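Local coordinates for death on curing protein (Enterobacteria phage P1, PDB 3DD7) that acts as the toxin of a phage toxin-antitoxin pair, a Fic/DOC-family protein probably inhibiting translation, and is itself inhibited by its antitoxin partner Phd, at residues Thr75-Asn78 against Ser79-Phe83. The protein carries 2 engineered substitutions. Numbering follows the deposited sequence. Where two conformers were deposited one is given.
Sequences TALN and SALLF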
ATOM      1  N   THR A  75      -1.549  -4.414   3.629  1.00 17.53           N
ATOM      2  CA  THR A  75      -1.019  -3.124   4.057  1.00 17.90           C
ATOM      3  C   THR A  75      -0.495  -2.406   2.827  1.00 17.83           C
ATOM      4  O   THR A  75      -0.685  -1.207   2.698  1.00 18.33           O
ATOM      5  CB  THR A  75       0.051  -3.298   5.156  1.00 17.55           C
ATOM      6  OG1 THR A  75      -0.549  -3.983   6.279  1.00 17.06           O
ATOM      7  CG2 THR A  75       0.634  -1.937   5.580  1.00 18.86           C
ATOM      8  N   ALA A  76       0.112  -3.163   1.910  1.00 18.52           N
ATOM      9  CA  ALA A  76       0.650  -2.606   0.663  1.00 18.46           C
ATOM     10  C   ALA A  76      -0.486  -1.916  -0.111  1.00 18.68           C
ATOM     11  O   ALA A  76      -0.404  -0.734  -0.421  1.00 18.89           O
ATOM     12  CB  ALA A  76       1.265  -3.700  -0.173  1.00 18.36           C
ATOM     13  N   LEU A  77      -1.561  -2.670  -0.353  1.00 18.47           N
ATOM     14  CA  LEU A  77      -2.724  -2.185  -1.106  1.00 18.80           C
ATOM     15  C   LEU A  77      -3.413  -0.968  -0.465  1.00 18.54           C
ATOM     16  O   LEU A  77      -3.600   0.064  -1.116  1.00 17.57           O
ATOM     17  CB  LEU A  77      -3.738  -3.312  -1.342  1.00 19.44           C
ATOM     18  CG  LEU A  77      -4.993  -2.866  -2.087  1.00 20.95           C
ATOM     19  CD1 LEU A  77      -4.625  -2.280  -3.463  1.00 20.62           C
ATOM     20  CD2 LEU A  77      -5.940  -4.029  -2.247  1.00 20.02           C
ATOM     21  N   ASN A  78      -3.768  -1.103   0.805  1.00 18.29           N
ATOM     22  CA  ASN A  78      -4.482  -0.044   1.514  1.00 18.89           C
ATOM     23  C   ASN A  78      -3.638   1.225   1.632  1.00 18.72           C
ATOM     24  O   ASN A  78      -4.182   2.326   1.499  1.00 18.50           O
ATOM     25  CB  ASN A  78      -4.961  -0.539   2.892  1.00 19.14           C
ATOM     26  CG  ASN A  78      -6.108  -1.550   2.793  1.00 21.04           C
ATOM     27  OD1 ASN A  78      -7.290  -1.186   2.908  1.00 25.60           O
ATOM     28  ND2 ASN A  78      -5.772  -2.813   2.611  1.00 24.60           N
ATOM     29  N   SER A  79      -2.320   1.088   1.833  1.00 17.72           N
ATOM     30  CA  SER A  79      -1.440   2.256   1.979  0.50 18.25           C
ATOM     31  C   SER A  79      -1.336   3.014   0.650  1.00 18.69           C
ATOM     32  O   SER A  79      -1.439   4.240   0.614  1.00 19.42           O
ATOM     33  CB  SER A  79      -0.049   1.872   2.517  0.50 17.92           C
ATOM     34  OG  SER A  79       0.687   1.073   1.600  0.50 14.90           O
ATOM     35  N   ALA A  80      -1.158   2.268  -0.445  1.00 19.23           N
ATOM     36  CA  ALA A  80      -1.113   2.859  -1.792  1.00 19.36           C
ATOM     37  C   ALA A  80      -2.378   3.662  -2.061  1.00 18.82           C
ATOM     38  O   ALA A  80      -2.330   4.767  -2.608  1.00 17.85           O
ATOM     39  CB  ALA A  80      -0.953   1.762  -2.860  1.00 19.62           C
ATOM     40  N   LEU A  81      -3.515   3.120  -1.633  1.00 18.10           N
ATOM     41  CA  LEU A  81      -4.794   3.756  -1.939  1.00 18.71           C
ATOM     42  C   LEU A  81      -5.069   4.907  -0.965  1.00 18.99           C
ATOM     43  O   LEU A  81      -5.654   5.935  -1.338  1.00 19.11           O
ATOM     44  CB  LEU A  81      -5.920   2.717  -2.006  1.00 19.01           C
ATOM     45  CG  LEU A  81      -6.140   2.151  -3.424  1.00 19.81           C
ATOM     46  CD1 LEU A  81      -4.907   1.577  -4.157  1.00 24.07           C
ATOM     47  CD2 LEU A  81      -7.325   1.166  -3.498  1.00 18.48           C
ATOM     48  N   LEU A  82      -4.589   4.748   0.267  1.00 19.47           N
ATOM     49  CA  LEU A  82      -4.605   5.847   1.235  1.00 19.95           C
ATOM     50  C   LEU A  82      -3.798   7.026   0.699  1.00 20.28           C
ATOM     51  O   LEU A  82      -4.226   8.190   0.783  1.00 20.10           O
ATOM     52  CB  LEU A  82      -4.051   5.388   2.588  1.00 20.32           C
ATOM     53  CG  LEU A  82      -4.006   6.452   3.693  1.00 21.29           C
ATOM     54  CD1 LEU A  82      -5.375   7.065   3.979  1.00 22.75           C
ATOM     55  CD2 LEU A  82      -3.346   5.892   4.975  1.00 19.87           C
ATOM     56  N   PHE A  83      -2.626   6.714   0.151  1.00 20.12           N
ATOM     57  CA  PHE A  83      -1.788   7.700  -0.484  1.00 20.75           C
ATOM     58  C   PHE A  83      -2.567   8.448  -1.579  1.00 20.77           C
ATOM     59  O   PHE A  83      -2.600   9.685  -1.586  1.00 21.63           O
ATOM     60  CB  PHE A  83      -0.509   7.077  -1.046  1.00 21.05           C
ATOM     61  CG  PHE A  83       0.256   8.026  -1.898  1.00 20.54           C
ATOM     62  CD1 PHE A  83       1.118   8.963  -1.315  1.00 21.95           C
ATOM     63  CD2 PHE A  83       0.066   8.046  -3.275  1.00 22.20           C
ATOM     64  CE1 PHE A  83       1.787   9.862  -2.084  1.00 22.69           C
ATOM     65  CE2 PHE A  83       0.734   8.979  -4.061  1.00 21.43           C
ATOM     66  CZ  PHE A  83       1.603   9.885  -3.457  1.00 21.28           C
TER
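Four successive i to i+4 backbone hydrogen bonds carry helix 72-86 from Thr75-Asn78 into Ser79-Phe83, from Ser79 N to Thr75 O (2.9 Å) through Leu82 N to Asn78 O (2.7 Å). In the conformer given for Ser79, chi1 of 66° swings OG back toward the preceding turn, 2.9 Å from both Thr75 O and Ala76 O; its one proton has two candidate acceptors, and the buried hydroxyl lies close to carbonyls of its own helix. One turn apart on another face, Leu77 and Leu81 cross at an angle and meet through their CD1 methyls at 3.9 Å. Leu81 CD1 also lies 3.6 Å from Leu77 O. Asn78 turns its amide back along the helix, where ND2 bonds to Arg74 O, at the end of the Fic motif, and to a polar side chain of the bound Phd peptide. The peptide also packs an apolar side chain on Leu81 and aromatic ones on Asn78 and Leu82, consistent with inhibition by fold complementation. The helix is central to the all-alpha fold: Thr75, Ser79 and Leu82 face helix 6-20, Ala76, Ala80 and Phe83 face helix 51-65, and Leu77 and Leu81 meet helix 97-105.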